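Local coordinates for protein EcmrR transcriptional regulator (Escherichia coli, PDB 6WL5) that probably activates transcription as a multidrug-sensing MerR-family regulator, its C-terminal GyrI-like domain binding cationic amphiphiles such as cetyl-trimethyl-ammonium, at residues Phe21-Phe26 with Met69-Cys74; Phe56-Asp61 with Ser130-Tyr135; Tyr17-Ile22 with Gly85-Gln90. All coordinates share one frame; numbering follows the deposited sequence.

Contact 1 of 3, residues Phe21-Phe26 with Met69-Cys74; sequences FIVPDF and MDVEFC
Val23, Val71 and Met69 form the apolar centre of this antiparallel strand pair, all three on the sheet face that also carries Phe21. Val23 CG1 lies 3.8 Å from Val71 CG2, the two valine side chains crossing at about a right angle. Met69 reaches the same patch by a bend at chi3 (-67°), which brings its CE within 3.9 Å of Val23 CG2 and 3.8 Å of the backbone N of Phe26, at the start of helix 26-31. Phe21 adds its CB, 4.1 Å from Val71 CG2. Tyr29 of helix 26-31 covers this face, touching Phe21, Val23 and Val71.

The backbones hold these side chains in register through two hydrogen-bonded pairs, Phe21 with Val71 and Val23 with Met69. Each pair is closed by two N-H to O bonds; the straightest, Val71 N to Phe21 O, spans 3.0 Å at 169°. Between them Ile22 and Asp70 make the non-hydrogen-bonded pair, where Ile22 CA approaches Met69 O at 3.2 Å in a CA-H...O contact.

On the reverse face the surroundings turn polar. Ile22 CD1 packs 3.9 Å from Asp70 CB and also touches CG; with CG anti to the backbone N (chi1 -173°), Asp70 OD1 forms a salt bridge with Arg20 NE, outside the two segments. Past the strand, Asp25 OD1 is hydrogen-bonded to Ser28 OG at the helix N-cap. The contact therefore separates its chemistry by face: an apolar side, whose Met69 belongs to a cetyl-trimethyl-ammonium pocket, and a charged side where Arg20 probably keeps Asp70 ionised.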
loop_
_atom_site.group_PDB
_atom_site.type_symbol
_atom_site.label_atom_id
_atom_site.label_comp_id
_atom_site.label_asym_id
_atom_site.label_seq_id
_atom_site.Cartn_x
_atom_site.Cartn_y
_atom_site.Cartn_z
ATOM N N PHE A 21 12.388 -2.434 -1.926
ATOM C CA PHE A 21 12.884 -3.357 -2.936
ATOM C C PHE A 21 12.800 -2.706 -4.318
ATOM O O PHE A 21 11.898 -1.915 -4.578
ATOM C CB PHE A 21 12.002 -4.621 -3.109
ATOM C CG PHE A 21 11.734 -5.410 -1.875
ATOM C CD1 PHE A 21 12.578 -6.447 -1.530
ATOM C CD2 PHE A 21 10.582 -5.212 -1.130
ATOM C CE1 PHE A 21 12.335 -7.232 -0.422
ATOM C CE2 PHE A 21 10.317 -6.018 -0.028
ATOM C CZ PHE A 21 11.203 -7.012 0.332
ATOM N N ILE A 22 13.682 -3.117 -5.230
ATOM C CA ILE A 22 13.463 -2.997 -6.669
ATOM C C ILE A 22 13.003 -4.363 -7.170
ATOM O O ILE A 22 13.769 -5.338 -7.096
ATOM C CB ILE A 22 14.748 -2.610 -7.419
ATOM C CG1 ILE A 22 15.384 -1.332 -6.884
ATOM C CG2 ILE A 22 14.456 -2.469 -8.910
ATOM C CD1 ILE A 22 14.448 -0.153 -6.983
ATOM N N VAL A 23 11.796 -4.431 -7.730
ATOM C CA VAL A 23 11.211 -5.722 -8.086
ATOM C C VAL A 23 10.997 -5.892 -9.588
ATOM O O VAL A 23 10.617 -4.937 -10.286
ATOM C CB VAL A 23 9.903 -5.985 -7.310
ATOM C CG1 VAL A 23 10.177 -6.028 -5.825
ATOM C CG2 VAL A 23 8.832 -4.951 -7.675
ATOM N N PRO A 24 11.227 -7.100 -10.130
ATOM C CA PRO A 24 11.042 -7.279 -11.572
ATOM C C PRO A 24 9.617 -7.065 -12.030
ATOM O O PRO A 24 9.389 -6.590 -13.150
ATOM C CB PRO A 24 11.497 -8.724 -11.826
ATOM C CG PRO A 24 12.235 -9.143 -10.649
ATOM C CD PRO A 24 11.933 -8.241 -9.516
ATOM N N ASP A 25 8.662 -7.485 -11.214
ATOM C CA ASP A 25 7.238 -7.428 -11.514
ATOM C C ASP A 25 6.480 -7.682 -10.210
ATOM O O ASP A 25 7.060 -7.986 -9.162
ATOM C CB ASP A 25 6.854 -8.405 -12.627
ATOM C CG ASP A 25 7.320 -9.818 -12.354
ATOM O OD1 ASP A 25 7.231 -10.336 -11.216
ATOM O OD2 ASP A 25 7.839 -10.425 -13.317
ATOM N N PHE A 26 5.171 -7.552 -10.288
ATOM C CA PHE A 26 4.331 -7.666 -9.092
ATOM C C PHE A 26 4.347 -9.079 -8.497
ATOM O O PHE A 26 4.412 -9.235 -7.273
ATOM C CB PHE A 26 2.914 -7.295 -9.489
ATOM C CG PHE A 26 1.932 -7.260 -8.348
ATOM C CD1 PHE A 26 1.788 -6.137 -7.555
ATOM C CD2 PHE A 26 1.118 -8.363 -8.063
ATOM C CE1 PHE A 26 0.867 -6.124 -6.507
ATOM C CE2 PHE A 26 0.189 -8.325 -7.052
ATOM C CZ PHE A 26 0.066 -7.218 -6.279
ATOM N N MET A 69 10.112 -2.088 -10.555
ATOM C CA MET A 69 9.464 -1.086 -9.716
ATOM C C MET A 69 10.175 -0.910 -8.385
ATOM O O MET A 69 10.666 -1.876 -7.781
ATOM C CB MET A 69 8.010 -1.499 -9.449
ATOM C CG MET A 69 7.161 -1.595 -10.691
ATOM S SD MET A 69 5.498 -2.191 -10.308
ATOM C CE MET A 69 5.740 -3.872 -9.771
ATOM N N ASP A 70 10.181 0.349 -7.913
ATOM C CA ASP A 70 10.666 0.732 -6.588
ATOM C C ASP A 70 9.474 0.712 -5.635
ATOM O O ASP A 70 8.614 1.603 -5.680
ATOM C CB ASP A 70 11.316 2.116 -6.655
ATOM C CG ASP A 70 11.994 2.531 -5.354
ATOM O OD1 ASP A 70 11.851 1.858 -4.298
ATOM O OD2 ASP A 70 12.670 3.587 -5.403
ATOM N N VAL A 71 9.414 -0.325 -4.773
ATOM C CA VAL A 71 8.270 -0.548 -3.912
ATOM C C VAL A 71 8.734 -0.695 -2.481
ATOM O O VAL A 71 9.836 -1.169 -2.219
ATOM C CB VAL A 71 7.493 -1.811 -4.354
ATOM C CG1 VAL A 71 6.870 -1.563 -5.714
ATOM C CG2 VAL A 71 8.356 -3.107 -4.298
ATOM N N GLU A 72 7.872 -0.305 -1.545
ATOM C CA GLU A 72 8.159 -0.413 -0.120
ATOM C C GLU A 72 6.948 -1.020 0.580
ATOM O O GLU A 72 5.870 -0.414 0.620
ATOM C CB GLU A 72 8.536 0.949 0.460
ATOM C CG GLU A 72 9.007 0.893 1.891
ATOM C CD GLU A 72 9.643 2.198 2.335
ATOM O OE1 GLU A 72 9.139 3.247 1.882
ATOM O OE2 GLU A 72 10.622 2.171 3.133
ATOM N N PHE A 73 7.121 -2.233 1.103
ATOM C CA PHE A 73 6.063 -2.880 1.842
ATOM C C PHE A 73 6.028 -2.333 3.254
ATOM O O PHE A 73 7.064 -2.311 3.940
ATOM C CB PHE A 73 6.294 -4.377 1.933
ATOM C CG PHE A 73 5.249 -5.057 2.709
ATOM C CD1 PHE A 73 3.991 -5.220 2.182
ATOM C CD2 PHE A 73 5.491 -5.449 4.010
ATOM C CE1 PHE A 73 3.005 -5.861 2.909
ATOM C CE2 PHE A 73 4.519 -6.119 4.745
ATOM C CZ PHE A 73 3.270 -6.307 4.192
ATOM N N CYS A 74 4.833 -1.994 3.717
ATOM C CA CYS A 74 4.622 -1.422 5.044
ATOM C C CYS A 74 3.472 -2.092 5.781
ATOM O O CYS A 74 2.444 -2.420 5.202
ATOM C CB CYS A 74 4.273 0.064 4.925
ATOM S SG CYS A 74 5.500 1.091 4.114
#

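Contact 2 of 3, residues Phe56-Asp61 with Ser130-Tyr135; sequences FTLYHD and SPRESY. With 16A (cetyl-trimethyl-ammonium), chain E.
A cetyl-trimethyl-ammonium pocket of the GyrI-like domain is lined here by two neighbouring antiparallel strands, which supply Tyr59 and Glu133, and by the loops at their ends, which supply Asp61 and Pro131. Thr57 and Glu133 form the hydrogen-bonded pair, flanked by the non-hydrogen-bonded pairs Phe56 with Ser134 and Leu58 with Arg132; beyond them Tyr59 N bonds Pro131 O almost straight.

Tyr59 gives the ligand a ring face: the alkyl chain lies over it, with C14 of the ligand 3.6 Å from Tyr59 CD1, and Thr57 CG2 covers the opposite face. Asp61 O comes within 3.2 Å of ligand C10, and Pro131 CG packs on C9. At the Tyr59 ring edge sits Glu133 CB, and Tyr59 OH donates to Glu133 OE2 at 2.7 Å, from the syn side but 35° out of the carboxylate plane. Tyr135 OH, 2.6 Å from Glu133 OE2, donates to the anti lone pair of that oxygen. Two phenols thus grip OE2, while Glu133 OE1 bonds Tyr113 and lies 3.3 Å from ligand methyl C18. This buried carboxylate probably balances part of the quaternary ammonium charge, and its hydroxyl donors would be expected to stabilise the ionised form. Its chain reaches the pocket with CG anti to the backbone N (chi1 -178°) and stays extended beyond. Thr57 OG1 also pairs with Tyr135 OH and with Tyr29 OH, extending the hydroxyl network.

The other face of the sheet holds Phe56, Leu58 and Arg132. The guanidinium plane is only 13° from that of the Phe56 ring, the side chains lying alongside, and Arg132 NH2 bonds Pro93 O. Where the strands part, Ser130 OG meets the edge of the His60 imidazole, 2.9 Å from His60 ND1, while NE2 bonds Glu72 OE1.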
loop_
_atom_site.group_PDB
_atom_site.type_symbol
_atom_site.label_atom_id
_atom_site.label_comp_id
_atom_site.label_asym_id
_atom_site.label_seq_id
_atom_site.Cartn_x
_atom_site.Cartn_y
_atom_site.Cartn_z
ATOM N N PHE A 56 0.209 -1.940 3.457
ATOM C CA PHE A 56 0.168 -1.268 2.166
ATOM C C PHE A 56 1.548 -1.220 1.535
ATOM O O PHE A 56 2.589 -1.286 2.214
ATOM C CB PHE A 56 -0.372 0.170 2.285
ATOM C CG PHE A 56 0.386 1.029 3.247
ATOM C CD1 PHE A 56 0.100 0.977 4.602
ATOM C CD2 PHE A 56 1.373 1.906 2.814
ATOM C CE1 PHE A 56 0.782 1.759 5.531
ATOM C CE2 PHE A 56 2.053 2.720 3.732
ATOM C CZ PHE A 56 1.743 2.648 5.098
ATOM N N THR A 57 1.540 -1.143 0.217
ATOM C CA THR A 57 2.745 -0.904 -0.555
ATOM C C THR A 57 2.793 0.574 -0.931
ATOM O O THR A 57 1.814 1.127 -1.434
ATOM C CB THR A 57 2.747 -1.744 -1.831
ATOM O OG1 THR A 57 2.746 -3.123 -1.455
ATOM C CG2 THR A 57 3.973 -1.432 -2.728
ATOM N N LEU A 58 3.956 1.178 -0.745
ATOM C CA LEU A 58 4.248 2.460 -1.338
ATOM C C LEU A 58 4.938 2.241 -2.676
ATOM O O LEU A 58 5.973 1.553 -2.750
ATOM C CB LEU A 58 5.158 3.251 -0.408
ATOM C CG LEU A 58 4.565 3.635 0.956
ATOM C CD1 LEU A 58 5.576 4.324 1.828
ATOM C CD2 LEU A 58 3.367 4.490 0.705
ATOM N N TYR A 59 4.402 2.869 -3.717
ATOM C CA TYR A 59 5.021 2.871 -5.044
ATOM C C TYR A 59 5.792 4.173 -5.245
ATOM O O TYR A 59 5.185 5.218 -5.465
ATOM C CB TYR A 59 3.934 2.707 -6.104
ATOM C CG TYR A 59 3.436 1.259 -6.160
ATOM C CD1 TYR A 59 4.048 0.311 -6.963
ATOM C CD2 TYR A 59 2.349 0.836 -5.385
ATOM C CE1 TYR A 59 3.627 -1.009 -6.978
ATOM C CE2 TYR A 59 1.908 -0.483 -5.408
ATOM C CZ TYR A 59 2.536 -1.406 -6.224
ATOM O OH TYR A 59 2.082 -2.724 -6.293
ATOM N N HIS A 60 7.123 4.097 -5.185
ATOM C CA HIS A 60 7.997 5.268 -5.143
ATOM C C HIS A 60 8.496 5.728 -6.502
ATOM O O HIS A 60 9.160 6.781 -6.577
ATOM C CB HIS A 60 9.195 4.963 -4.241
ATOM C CG HIS A 60 8.845 4.867 -2.786
ATOM N ND1 HIS A 60 8.213 5.887 -2.107
ATOM C CD2 HIS A 60 9.080 3.895 -1.870
ATOM C CE1 HIS A 60 8.073 5.554 -0.838
ATOM N NE2 HIS A 60 8.600 4.353 -0.664
ATOM N N ASP A 61 8.152 5.038 -7.581
ATOM C CA ASP A 61 8.633 5.470 -8.882
ATOM C C ASP A 61 8.044 6.823 -9.243
ATOM O O ASP A 61 6.976 7.204 -8.781
ATOM C CB ASP A 61 8.301 4.434 -9.941
ATOM C CG ASP A 61 9.272 3.262 -9.910
ATOM O OD1 ASP A 61 10.494 3.508 -9.999
ATOM O OD2 ASP A 61 8.805 2.118 -9.762
ATOM N N SER A 130 3.944 9.328 -2.889
ATOM C CA SER A 130 3.859 7.992 -3.477
ATOM C C SER A 130 2.478 7.370 -3.287
ATOM O O SER A 130 1.970 7.335 -2.162
ATOM C CB SER A 130 4.893 7.130 -2.774
ATOM O OG SER A 130 6.171 7.679 -2.969
ATOM N N PRO A 131 1.858 6.847 -4.352
ATOM C CA PRO A 131 0.635 6.053 -4.183
ATOM C C PRO A 131 0.806 4.916 -3.187
ATOM O O PRO A 131 1.870 4.309 -3.089
ATOM C CB PRO A 131 0.371 5.531 -5.604
ATOM C CG PRO A 131 0.968 6.641 -6.501
ATOM C CD PRO A 131 2.229 6.998 -5.780
ATOM N N ARG A 132 -0.261 4.647 -2.441
ATOM C CA ARG A 132 -0.327 3.515 -1.520
ATOM C C ARG A 132 -1.367 2.509 -1.988
ATOM O O ARG A 132 -2.436 2.885 -2.488
ATOM C CB ARG A 132 -0.715 3.998 -0.118
ATOM C CG ARG A 132 -0.018 5.255 0.370
ATOM C CD ARG A 132 -0.259 5.545 1.830
ATOM N NE ARG A 132 0.532 6.695 2.241
ATOM C CZ ARG A 132 0.481 7.228 3.451
ATOM N NH1 ARG A 132 -0.339 6.702 4.358
ATOM N NH2 ARG A 132 1.202 8.308 3.743
ATOM N N GLU A 133 -1.040 1.225 -1.812
ATOM C CA GLU A 133 -1.893 0.120 -2.234
ATOM C C GLU A 133 -2.166 -0.695 -0.983
ATOM O O GLU A 133 -1.291 -1.410 -0.503
ATOM C CB GLU A 133 -1.147 -0.699 -3.294
ATOM C CG GLU A 133 -1.875 -1.875 -3.894
ATOM C CD GLU A 133 -1.044 -2.409 -5.062
ATOM O OE1 GLU A 133 -1.264 -1.918 -6.176
ATOM O OE2 GLU A 133 -0.143 -3.264 -4.826
ATOM N N SER A 134 -3.361 -0.544 -0.418
ATOM C CA SER A 134 -3.697 -1.035 0.909
ATOM C C SER A 134 -4.488 -2.338 0.786
ATOM O O SER A 134 -5.622 -2.336 0.278
ATOM C CB SER A 134 -4.537 0.029 1.616
ATOM O OG SER A 134 -4.914 -0.405 2.906
ATOM N N TYR A 135 -3.926 -3.422 1.337
ATOM C CA TYR A 135 -4.470 -4.767 1.184
ATOM C C TYR A 135 -5.446 -5.022 2.324
ATOM O O TYR A 135 -5.064 -4.955 3.498
ATOM C CB TYR A 135 -3.335 -5.804 1.226
ATOM C CG TYR A 135 -2.278 -5.430 0.197
ATOM C CD1 TYR A 135 -2.541 -5.523 -1.146
ATOM C CD2 TYR A 135 -1.043 -4.941 0.594
ATOM C CE1 TYR A 135 -1.596 -5.127 -2.097
ATOM C CE2 TYR A 135 -0.100 -4.567 -0.324
ATOM C CZ TYR A 135 -0.377 -4.637 -1.666
ATOM O OH TYR A 135 0.602 -4.227 -2.551
HETATM C C1 16A E . 0.933 14.216 -14.277
HETATM C C2 16A E . 1.467 12.926 -13.672
HETATM C C3 16A E . 1.227 11.729 -14.589
HETATM C C4 16A E . 1.189 10.382 -13.860
HETATM C C5 16A E . 1.954 10.319 -12.536
HETATM C C6 16A E . 2.101 8.871 -12.082
HETATM C C7 16A E . 3.175 8.624 -11.038
HETATM C C8 16A E . 3.350 7.119 -10.882
HETATM C C9 16A E . 3.244 6.716 -9.436
HETATM C C10 16A E . 4.182 5.573 -9.044
HETATM C C11 16A E . 4.055 4.291 -9.856
HETATM C C12 16A E . 2.744 3.547 -9.637
HETATM C C13 16A E . 2.939 2.091 -10.066
HETATM C C14 16A E . 1.786 1.243 -9.565
HETATM C C15 16A E . 1.835 -0.156 -10.156
HETATM C C16 16A E . 0.811 -0.992 -9.441
HETATM N N1 16A E . 0.619 -2.313 -10.060
HETATM C C17 16A E . 1.879 -3.054 -10.263
HETATM C C18 16A E . -0.252 -3.009 -9.100
HETATM C C19 16A E . -0.164 -2.193 -11.293
#

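Contact 3 of 3, residues Tyr17-Ile22 with Gly85-Gln90; sequences YSKRFI and GNIIFQ
Strand 17-22 meets strand 88-90 in an antiparallel sense, the axes at 118°, pairing at Tyr17 with Phe89 and Ser18 with Ile88 before the backbones diverge. The Ser18-Ile88 pair is hydrogen-bonded, with Ile88 N to Ser18 O at 2.9 Å and 166°, but the return bond from Ser18 N is weak, bent to 121°. Ser18 OG donates to the same Ile88 O at 3.0 Å, tilted from the carbonyl plane. That hydroxyl in turn accepts from Gln90 NE2 at 2.8 Å, lying in the amide plane, and NE2 also bonds Glu72 OE2.

On the other face Tyr17 CB sits over the Phe89 ring in a CH-pi contact, 4.0 Å from the ring centroid, with Ile87 CG2 beside it and Val40 of helix 34-43 touching all three residues. The extended Lys19 chain passes obliquely across Asn86 and Ile87, its CE 4.0 Å from Asn86 CB.

Where the backbones separate, water takes over: one molecule joins Lys19 NZ to Asn86 N, and another accepts from Arg20 N and donates to Asn86 O. Direct pairing thus gives way to solvent bridges, while the Ser18 hydroxyl, both donor and acceptor, supplements the weak backbone bond.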
loop_
_atom_site.group_PDB
_atom_site.type_symbol
_atom_site.label_atom_id
_atom_site.label_comp_id
_atom_site.label_asym_id
_atom_site.label_seq_id
_atom_site.Cartn_x
_atom_site.Cartn_y
_atom_site.Cartn_z
ATOM N N TYR A 17 6.504 -1.259 10.294
ATOM C CA TYR A 17 7.703 -1.928 9.827
ATOM C C TYR A 17 7.624 -2.019 8.318
ATOM O O TYR A 17 6.527 -1.997 7.749
ATOM C CB TYR A 17 7.938 -3.284 10.485
ATOM C CG TYR A 17 6.935 -4.375 10.273
ATOM C CD1 TYR A 17 6.961 -5.175 9.135
ATOM C CD2 TYR A 17 5.987 -4.650 11.247
ATOM C CE1 TYR A 17 6.047 -6.218 8.980
ATOM C CE2 TYR A 17 5.085 -5.672 11.093
ATOM C CZ TYR A 17 5.112 -6.438 9.966
ATOM O OH TYR A 17 4.199 -7.446 9.884
ATOM N N SER A 18 8.794 -2.034 7.673
ATOM C CA SER A 18 8.830 -1.851 6.229
ATOM C C SER A 18 10.112 -2.432 5.634
ATOM O O SER A 18 11.133 -2.577 6.319
ATOM C CB SER A 18 8.717 -0.357 5.897
ATOM O OG SER A 18 9.858 0.343 6.391
ATOM N N LYS A 19 10.034 -2.795 4.360
ATOM C CA LYS A 19 11.199 -3.189 3.595
ATOM C C LYS A 19 11.030 -2.679 2.175
ATOM O O LYS A 19 9.943 -2.753 1.619
ATOM C CB LYS A 19 11.407 -4.722 3.598
ATOM C CG LYS A 19 12.762 -5.134 3.047
ATOM C CD LYS A 19 13.096 -6.578 3.372
ATOM C CE LYS A 19 14.401 -7.029 2.726
ATOM N NZ LYS A 19 14.786 -8.390 3.226
ATOM N N ARG A 20 12.100 -2.137 1.605
ATOM C CA ARG A 20 12.069 -1.530 0.286
ATOM C C ARG A 20 12.883 -2.361 -0.695
ATOM O O ARG A 20 13.928 -2.931 -0.336
ATOM C CB ARG A 20 12.626 -0.104 0.357
ATOM C CG ARG A 20 12.427 0.679 -0.910
ATOM C CD ARG A 20 12.517 2.159 -0.605
ATOM N NE ARG A 20 12.496 2.974 -1.811
ATOM C CZ ARG A 20 12.518 4.290 -1.779
ATOM N NH1 ARG A 20 12.544 4.907 -0.592
ATOM N NH2 ARG A 20 12.495 5.001 -2.900
ATOM N N PHE A 21 12.388 -2.434 -1.926
ATOM C CA PHE A 21 12.884 -3.357 -2.936
ATOM C C PHE A 21 12.800 -2.706 -4.318
ATOM O O PHE A 21 11.898 -1.915 -4.578
ATOM C CB PHE A 21 12.002 -4.621 -3.109
ATOM C CG PHE A 21 11.734 -5.410 -1.875
ATOM C CD1 PHE A 21 12.578 -6.447 -1.530
ATOM C CD2 PHE A 21 10.582 -5.212 -1.130
ATOM C CE1 PHE A 21 12.335 -7.232 -0.422
ATOM C CE2 PHE A 21 10.317 -6.018 -0.028
ATOM C CZ PHE A 21 11.203 -7.012 0.332
ATOM N N ILE A 22 13.682 -3.117 -5.230
ATOM C CA ILE A 22 13.463 -2.997 -6.669
ATOM C C ILE A 22 13.003 -4.363 -7.170
ATOM O O ILE A 22 13.769 -5.338 -7.096
ATOM C CB ILE A 22 14.748 -2.610 -7.419
ATOM C CG1 ILE A 22 15.384 -1.332 -6.884
ATOM C CG2 ILE A 22 14.456 -2.469 -8.910
ATOM C CD1 ILE A 22 14.448 -0.153 -6.983
ATOM N N GLY A 85 17.697 -6.508 10.113
ATOM C CA GLY A 85 18.233 -6.469 8.766
ATOM C C GLY A 85 17.765 -5.226 8.050
ATOM O O GLY A 85 17.820 -4.106 8.579
ATOM N N ASN A 86 17.307 -5.409 6.820
ATOM C CA ASN A 86 16.753 -4.311 6.053
ATOM C C ASN A 86 15.280 -4.101 6.340
ATOM O O ASN A 86 14.618 -3.363 5.606
ATOM C CB ASN A 86 16.989 -4.532 4.564
ATOM C CG ASN A 86 18.456 -4.511 4.212
ATOM O OD1 ASN A 86 18.961 -5.431 3.557
ATOM N ND2 ASN A 86 19.161 -3.473 4.669
ATOM N N ILE A 87 14.749 -4.726 7.388
ATOM C CA ILE A 87 13.398 -4.425 7.846
ATOM C C ILE A 87 13.498 -3.292 8.856
ATOM O O ILE A 87 14.122 -3.437 9.918
ATOM C CB ILE A 87 12.705 -5.646 8.456
ATOM C CG1 ILE A 87 12.694 -6.796 7.455
ATOM C CG2 ILE A 87 11.253 -5.276 8.816
ATOM C CD1 ILE A 87 12.067 -8.031 7.992
ATOM N N ILE A 88 12.870 -2.172 8.543
ATOM C CA ILE A 88 13.053 -0.964 9.330
ATOM C C ILE A 88 11.710 -0.402 9.803
ATOM O O ILE A 88 10.696 -0.474 9.099
ATOM C CB ILE A 88 13.888 0.086 8.555
ATOM C CG1 ILE A 88 13.087 0.580 7.372
ATOM C CG2 ILE A 88 15.244 -0.482 8.104
ATOM C CD1 ILE A 88 12.347 1.828 7.712
ATOM N N PHE A 89 11.711 0.127 11.017
ATOM C CA PHE A 89 10.577 0.860 11.558
ATOM C C PHE A 89 10.704 2.344 11.203
ATOM O O PHE A 89 11.788 2.933 11.272
ATOM C CB PHE A 89 10.526 0.658 13.072
ATOM C CG PHE A 89 10.124 -0.730 13.468
ATOM C CD1 PHE A 89 11.064 -1.745 13.531
ATOM C CD2 PHE A 89 8.807 -1.020 13.763
ATOM C CE1 PHE A 89 10.694 -3.048 13.879
ATOM C CE2 PHE A 89 8.425 -2.309 14.124
ATOM C CZ PHE A 89 9.374 -3.322 14.190
ATOM N N GLN A 90 9.593 2.927 10.769
ATOM C CA GLN A 90 9.549 4.331 10.399
ATOM C C GLN A 90 8.126 4.850 10.584
ATOM O O GLN A 90 7.163 4.085 10.691
ATOM C CB GLN A 90 10.058 4.533 8.966
ATOM C CG GLN A 90 9.179 3.909 7.914
ATOM C CD GLN A 90 9.675 4.171 6.506
ATOM O OE1 GLN A 90 9.759 5.331 6.047
ATOM N NE2 GLN A 90 9.971 3.103 5.794
HETATM O O HOH W 1 16.347 -7.869 5.813
HETATM O O HOH W 2 14.112 -1.376 3.699
#

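In the fold
All three contacts lie in one antiparallel sheet. Contacts 1 and 3 share strand 7-23, with centres about 11 Å apart; neighbouring strands 69-77 and 55-59 join contacts 1 and 2, whose centres are about 9 Å apart, and Cys74 N lies 2.8 Å from Phe56 O, probably a hydrogen bond. The Glu72 carboxylate of contact 1 ties it to both others. Contacts 1 and 2 share one cetyl-trimethyl-ammonium pocket, Met69 joining Tyr59, Asp61, Pro131 and Glu133; beside it Phe26 CE1 packs 3.5 Å from Glu133 OE2. Contact 3, about 14 Å from contact 2 between centres, supplies none of the pocket residues, though its Tyr17 side chain comes within about 7 Å of a bound cetyl-trimethyl-ammonium.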